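Local coordinates for protein apical membrane antigen 1 (Toxoplasma gondii, PDB 3ZLE) that probably takes part in host cell invasion by the sporozoite, as a surface antigen of the apicomplexan AMA1 family, at residues 147-153 with 197-203; 238-242 with 305-309. All coordinates share one frame; numbering follows the deposited sequence.

Contact 1: 147-153 with 197-203; sequences PFVYDAV and RALVYGS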
loop_
_atom_site.group_PDB
_atom_site.type_symbol
_atom_site.label_atom_id
_atom_site.label_comp_id
_atom_site.label_asym_id
_atom_site.label_seq_id
_atom_site.Cartn_x
_atom_site.Cartn_y
_atom_site.Cartn_z
ATOM N N PRO A 147 12.899 2.833 5.580
ATOM C CA PRO A 147 11.957 2.782 4.460
ATOM C C PRO A 147 12.227 3.942 3.503
ATOM O O PRO A 147 12.940 4.880 3.861
ATOM C CB PRO A 147 10.598 3.024 5.143
ATOM C CG PRO A 147 10.934 3.906 6.303
ATOM C CD PRO A 147 12.270 3.389 6.801
ATOM N N PHE A 148 11.502 3.982 2.390
ATOM C CA PHE A 148 11.735 5.062 1.425
ATOM C C PHE A 148 10.417 5.641 0.937
ATOM O O PHE A 148 9.382 5.003 1.030
ATOM C CB PHE A 148 12.512 4.489 0.239
ATOM C CG PHE A 148 11.691 3.565 -0.607
ATOM C CD1 PHE A 148 10.852 4.070 -1.595
ATOM C CD2 PHE A 148 11.642 2.209 -0.318
ATOM C CE1 PHE A 148 10.080 3.203 -2.375
ATOM C CE2 PHE A 148 10.870 1.340 -1.051
ATOM C CZ PHE A 148 10.071 1.828 -2.084
ATOM N N VAL A 149 10.496 6.794 0.285
ATOM C CA VAL A 149 9.372 7.333 -0.426
ATOM C C VAL A 149 9.895 7.850 -1.745
ATOM O O VAL A 149 10.910 8.596 -1.786
ATOM C CB VAL A 149 8.717 8.494 0.349
ATOM C CG1 VAL A 149 7.684 9.190 -0.535
ATOM C CG2 VAL A 149 8.037 7.982 1.633
ATOM N N TYR A 150 9.336 7.349 -2.848
ATOM C CA TYR A 150 9.754 7.871 -4.136
ATOM C C TYR A 150 8.666 8.862 -4.564
ATOM O O TYR A 150 7.474 8.585 -4.356
ATOM C CB TYR A 150 9.881 6.736 -5.184
ATOM C CG TYR A 150 10.112 7.286 -6.583
ATOM C CD1 TYR A 150 11.253 8.016 -6.870
ATOM C CD2 TYR A 150 9.158 7.141 -7.589
ATOM C CE1 TYR A 150 11.494 8.510 -8.145
ATOM C CE2 TYR A 150 9.382 7.661 -8.857
ATOM C CZ TYR A 150 10.544 8.382 -9.108
ATOM O OH TYR A 150 10.790 8.959 -10.327
ATOM N N ASP A 151 9.055 10.034 -5.070
ATOM C CA ASP A 151 8.074 11.014 -5.630
ATOM C C ASP A 151 8.148 11.049 -7.168
ATOM O O ASP A 151 9.201 11.347 -7.755
ATOM C CB ASP A 151 8.361 12.414 -5.066
ATOM C CG ASP A 151 7.468 13.469 -5.654
ATOM O OD1 ASP A 151 6.476 13.102 -6.300
ATOM O OD2 ASP A 151 7.772 14.671 -5.506
ATOM N N ALA A 152 7.094 10.608 -7.839
ATOM C CA ALA A 152 7.224 10.390 -9.293
ATOM C C ALA A 152 7.098 11.672 -10.096
ATOM O O ALA A 152 7.444 11.708 -11.258
ATOM C CB ALA A 152 6.301 9.298 -9.801
ATOM N N VAL A 153 6.754 12.753 -9.414
ATOM C CA VAL A 153 6.699 14.048 -10.029
ATOM C C VAL A 153 8.063 14.729 -9.976
ATOM O O VAL A 153 8.650 14.994 -11.006
ATOM C CB VAL A 153 5.621 14.946 -9.358
ATOM C CG1 VAL A 153 5.667 16.360 -9.897
ATOM C CG2 VAL A 153 4.231 14.352 -9.577
ATOM N N ARG A 197 2.521 16.126 -6.309
ATOM C CA ARG A 197 3.451 15.023 -6.050
ATOM C C ARG A 197 2.763 13.636 -6.197
ATOM O O ARG A 197 1.541 13.553 -6.181
ATOM C CB ARG A 197 4.121 15.173 -4.674
ATOM C CG ARG A 197 3.157 15.314 -3.504
ATOM C CD ARG A 197 3.866 15.410 -2.176
ATOM N NE ARG A 197 2.944 15.041 -1.130
ATOM C CZ ARG A 197 3.206 15.084 0.161
ATOM N NH1 ARG A 197 4.403 15.446 0.589
ATOM N NH2 ARG A 197 2.266 14.748 1.015
ATOM N N ALA A 198 3.530 12.587 -6.482
ATOM C CA ALA A 198 2.931 11.260 -6.646
ATOM C C ALA A 198 3.804 10.241 -5.915
ATOM O O ALA A 198 4.795 9.784 -6.434
ATOM C CB ALA A 198 2.763 10.894 -8.143
ATOM N N LEU A 199 3.400 9.895 -4.700
ATOM C CA LEU A 199 4.274 9.272 -3.749
ATOM C C LEU A 199 4.152 7.777 -3.819
ATOM O O LEU A 199 3.076 7.234 -4.112
ATOM C CB LEU A 199 3.944 9.755 -2.340
ATOM C CG LEU A 199 4.248 11.242 -2.127
ATOM C CD1 LEU A 199 4.155 11.611 -0.655
ATOM C CD2 LEU A 199 5.597 11.578 -2.694
ATOM N N VAL A 200 5.227 7.105 -3.458
ATOM C CA VAL A 200 5.202 5.660 -3.286
ATOM C C VAL A 200 5.984 5.387 -2.050
ATOM O O VAL A 200 7.102 5.851 -1.946
ATOM C CB VAL A 200 5.900 4.926 -4.443
ATOM C CG1 VAL A 200 5.733 3.419 -4.267
ATOM C CG2 VAL A 200 5.302 5.366 -5.777
ATOM N N TYR A 201 5.338 4.766 -1.057
ATOM C CA TYR A 201 5.985 4.486 0.215
ATOM C C TYR A 201 6.314 3.028 0.219
ATOM O O TYR A 201 5.556 2.209 -0.315
ATOM C CB TYR A 201 5.038 4.802 1.397
ATOM C CG TYR A 201 5.648 4.611 2.792
ATOM C CD1 TYR A 201 5.742 3.346 3.372
ATOM C CD2 TYR A 201 5.947 5.709 3.589
ATOM C CE1 TYR A 201 6.292 3.180 4.637
ATOM C CE2 TYR A 201 6.413 5.554 4.883
ATOM C CZ TYR A 201 6.580 4.297 5.395
ATOM O OH TYR A 201 7.103 4.166 6.652
ATOM N N GLY A 202 7.492 2.691 0.728
ATOM C CA GLY A 202 7.893 1.280 0.749
ATOM C C GLY A 202 8.905 0.979 1.834
ATOM O O GLY A 202 9.626 1.867 2.282
ATOM N N SER A 203 9.056 -0.308 2.142
ATOM C CA SER A 203 10.143 -0.785 2.997
ATOM C C SER A 203 11.367 -0.997 2.141
ATOM O O SER A 203 11.266 -1.152 0.934
ATOM C CB SER A 203 9.765 -2.135 3.625
ATOM O OG SER A 203 10.341 -3.171 2.866
#
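Phe148 and Gly202 exchange backbone hydrogen bonds in both directions, and Tyr150 and Val200 do the same; these four bonds hold strands 148-151 and 199-202 antiparallel, with axes that approach to 4.6 Å. Beyond the last of these pairs, Ala152 N still reaches Ala198 O, while the Asp151 carboxylate takes over from the main chain as acceptor. Asp151 OD1 is 3.0 Å from Ala198 N, which meets it nearly along the C-O axis, and 3.1 Å from Val153 N, which comes from the opposite face of the carboxylate and closes an Asx turn. With Ser154 on OD2, the group is gripped at both oxygens. The charged end of Arg197 instead runs off to a salt bridge with Glu192.

The two strands are inner members of a five-stranded antiparallel sheet in the AMA1 ectoplasmic region: Val149 bonds onward to Tyr158, and Leu199 and Tyr201 to Gly54 and Val52.

One face of this sheet carries Phe148, Tyr150 and Val200, all of which pack on helix 120-129. Phe148 CG sits between its backbone N and carbonyl carbon (chi1 70°), which folds the ring across the neighbouring strand. Gly202 CA makes a CH-pi contact 3.9 Å from the Phe148 ring centroid, and Ser203 O meets the ring edge in plane. On the other face Val149 divides its methyls: CG1 touches Leu199 CD2 at 3.8 Å, CG2 touches Tyr201 CD2 at 3.7 Å. Pro147 lies alongside the Tyr201 side chain near its hydroxyl, and Lys55 makes a cation-pi contact with that ring.

Contact 2: 238-242 with 305-309; sequences PFDTK and NFYLE
Asn305 ND2 comes up at the edge of the Phe239 ring, near its plane, passing 3.6 Å from Phe239 CB, while Phe320 of strand 315-320 stacks on that ring. The amide donates to the Phe239 carbonyl: Asn305 ND2 gives Phe239 O a nearly straight hydrogen bond of 3.0 Å, with an angle of 170° at the hydrogen. The bond lies on a lone pair in the carbonyl plane, and the oxygen in turn lies 4° out of the amide plane. Phe228 O also accepts from ND2, and this second bond further fixes the rotation of the buried amide.

Two residues on, Tyr307 reaches past the same carbonyl. With chi1 at 63° its ring swings toward 238-242, which brings Tyr307 OH to 3.2 Å from Asp240 CB. Leu227 touches both Asn305 and Tyr307. At the outer end Glu309 OE2 comes only within 3.9 Å of Thr241 OG1, a loose approach.

A side-chain-to-backbone bond thus pins the loop between strands 235-238 and 246-249 against strand 303-308, part of a four-stranded antiparallel sheet in the ectoplasmic region of AMA1, a family of the PAN clan.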
loop_
_atom_site.group_PDB
_atom_site.type_symbol
_atom_site.label_atom_id
_atom_site.label_comp_id
_atom_site.label_asym_id
_atom_site.label_seq_id
_atom_site.Cartn_x
_atom_site.Cartn_y
_atom_site.Cartn_z
ATOM N N PRO A 238 -18.502 -12.372 -7.704
ATOM C CA PRO A 238 -17.786 -11.222 -7.152
ATOM C C PRO A 238 -18.152 -11.045 -5.712
ATOM O O PRO A 238 -19.266 -11.352 -5.325
ATOM C CB PRO A 238 -18.317 -10.001 -7.998
ATOM C CG PRO A 238 -19.541 -10.500 -8.705
ATOM C CD PRO A 238 -19.421 -12.004 -8.826
ATOM N N PHE A 239 -17.256 -10.452 -4.948
ATOM C CA PHE A 239 -17.559 -9.997 -3.610
ATOM C C PHE A 239 -18.469 -8.784 -3.639
ATOM O O PHE A 239 -18.218 -7.819 -4.360
ATOM C CB PHE A 239 -16.268 -9.648 -2.888
ATOM C CG PHE A 239 -15.377 -10.821 -2.677
ATOM C CD1 PHE A 239 -14.448 -11.184 -3.636
ATOM C CD2 PHE A 239 -15.457 -11.562 -1.512
ATOM C CE1 PHE A 239 -13.664 -12.314 -3.469
ATOM C CE2 PHE A 239 -14.724 -12.718 -1.363
ATOM C CZ PHE A 239 -13.804 -13.080 -2.339
ATOM N N ASP A 240 -19.446 -8.784 -2.741
ATOM C CA ASP A 240 -20.459 -7.743 -2.683
ATOM C C ASP A 240 -20.899 -7.570 -1.237
ATOM O O ASP A 240 -20.172 -7.908 -0.320
ATOM C CB ASP A 240 -21.660 -8.155 -3.514
ATOM C CG ASP A 240 -22.186 -9.519 -3.117
ATOM O OD1 ASP A 240 -21.836 -10.016 -2.001
ATOM O OD2 ASP A 240 -22.968 -10.075 -3.900
ATOM N N THR A 241 -22.102 -7.038 -1.046
ATOM C CA THR A 241 -22.663 -6.875 0.290
ATOM C C THR A 241 -22.656 -8.189 1.119
ATOM O O THR A 241 -22.275 -8.189 2.294
ATOM C CB THR A 241 -24.078 -6.267 0.212
ATOM O OG1 THR A 241 -24.759 -6.813 -0.927
ATOM C CG2 THR A 241 -23.992 -4.722 0.041
ATOM N N LYS A 242 -22.943 -9.313 0.472
ATOM C CA LYS A 242 -23.069 -10.581 1.180
ATOM C C LYS A 242 -21.772 -10.995 1.874
ATOM O O LYS A 242 -21.789 -11.487 2.998
ATOM C CB LYS A 242 -23.540 -11.691 0.231
ATOM C CG LYS A 242 -25.053 -11.752 0.015
ATOM C CD LYS A 242 -25.846 -11.507 1.307
ATOM C CE LYS A 242 -25.339 -12.338 2.491
ATOM N NZ LYS A 242 -25.221 -13.797 2.194
ATOM N N ASN A 305 -14.169 -3.807 -3.907
ATOM C CA ASN A 305 -14.885 -3.768 -5.164
ATOM C C ASN A 305 -15.728 -2.517 -5.255
ATOM O O ASN A 305 -16.558 -2.245 -4.361
ATOM C CB ASN A 305 -15.763 -5.001 -5.295
ATOM C CG ASN A 305 -14.998 -6.182 -5.812
ATOM O OD1 ASN A 305 -13.925 -6.023 -6.426
ATOM N ND2 ASN A 305 -15.533 -7.365 -5.602
ATOM N N PHE A 306 -15.526 -1.742 -6.315
ATOM C CA PHE A 306 -16.353 -0.558 -6.561
ATOM C C PHE A 306 -17.361 -0.798 -7.698
ATOM O O PHE A 306 -16.977 -1.010 -8.853
ATOM C CB PHE A 306 -15.494 0.638 -6.901
ATOM C CG PHE A 306 -16.293 1.845 -7.310
ATOM C CD1 PHE A 306 -16.812 2.712 -6.356
ATOM C CD2 PHE A 306 -16.632 2.043 -8.634
ATOM C CE1 PHE A 306 -17.496 3.842 -6.737
ATOM C CE2 PHE A 306 -17.359 3.161 -9.025
ATOM C CZ PHE A 306 -17.765 4.075 -8.083
ATOM N N TYR A 307 -18.657 -0.811 -7.373
ATOM C CA TYR A 307 -19.649 -1.071 -8.424
ATOM C C TYR A 307 -20.969 -0.372 -8.225
ATOM O O TYR A 307 -21.239 0.204 -7.171
ATOM C CB TYR A 307 -19.862 -2.575 -8.605
ATOM C CG TYR A 307 -20.416 -3.247 -7.375
ATOM C CD1 TYR A 307 -19.608 -3.514 -6.290
ATOM C CD2 TYR A 307 -21.780 -3.509 -7.261
ATOM C CE1 TYR A 307 -20.121 -4.118 -5.155
ATOM C CE2 TYR A 307 -22.300 -4.121 -6.149
ATOM C CZ TYR A 307 -21.466 -4.426 -5.097
ATOM O OH TYR A 307 -21.998 -5.020 -3.982
ATOM N N LEU A 308 -21.737 -0.320 -9.297
ATOM C CA LEU A 308 -23.062 0.233 -9.290
ATOM C C LEU A 308 -24.012 -0.910 -8.970
ATOM O O LEU A 308 -24.068 -1.877 -9.713
ATOM C CB LEU A 308 -23.368 0.800 -10.681
ATOM C CG LEU A 308 -24.803 1.246 -11.016
ATOM C CD1 LEU A 308 -25.316 2.234 -9.986
ATOM C CD2 LEU A 308 -24.839 1.865 -12.403
ATOM N N GLU A 309 -24.625 -0.869 -7.782
ATOM C CA GLU A 309 -25.655 -1.847 -7.414
ATOM C C GLU A 309 -26.874 -1.729 -8.319
ATOM O O GLU A 309 -27.561 -0.703 -8.316
ATOM C CB GLU A 309 -26.069 -1.667 -5.966
ATOM C CG GLU A 309 -26.710 -2.897 -5.365
ATOM C CD GLU A 309 -26.261 -3.143 -3.940
ATOM O OE1 GLU A 309 -26.612 -2.327 -3.062
ATOM O OE2 GLU A 309 -25.533 -4.140 -3.706
#

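After the earlier strands 52-53 and 103-104 and helix 120-129, the chain lays down strand 148-151, turns back through 156-159, and after strand 187-191 returns with 199-202, so contact 1 closes over 43 intervening residues that contain strand but no helix. Only then does contact 2 open at 238-242; its loop runs through strand 246-249 and helix 253-262 before closing at 305-309. The two are therefore in series, neither nested nor crossed. Contact 1 joins neighbouring strands inside the five-stranded sheet, whereas contact 2 ties a connecting loop to a strand of the separate four-stranded sheet. Their centres lie 30 Å apart and their nearest atoms about 20 Å, without touching.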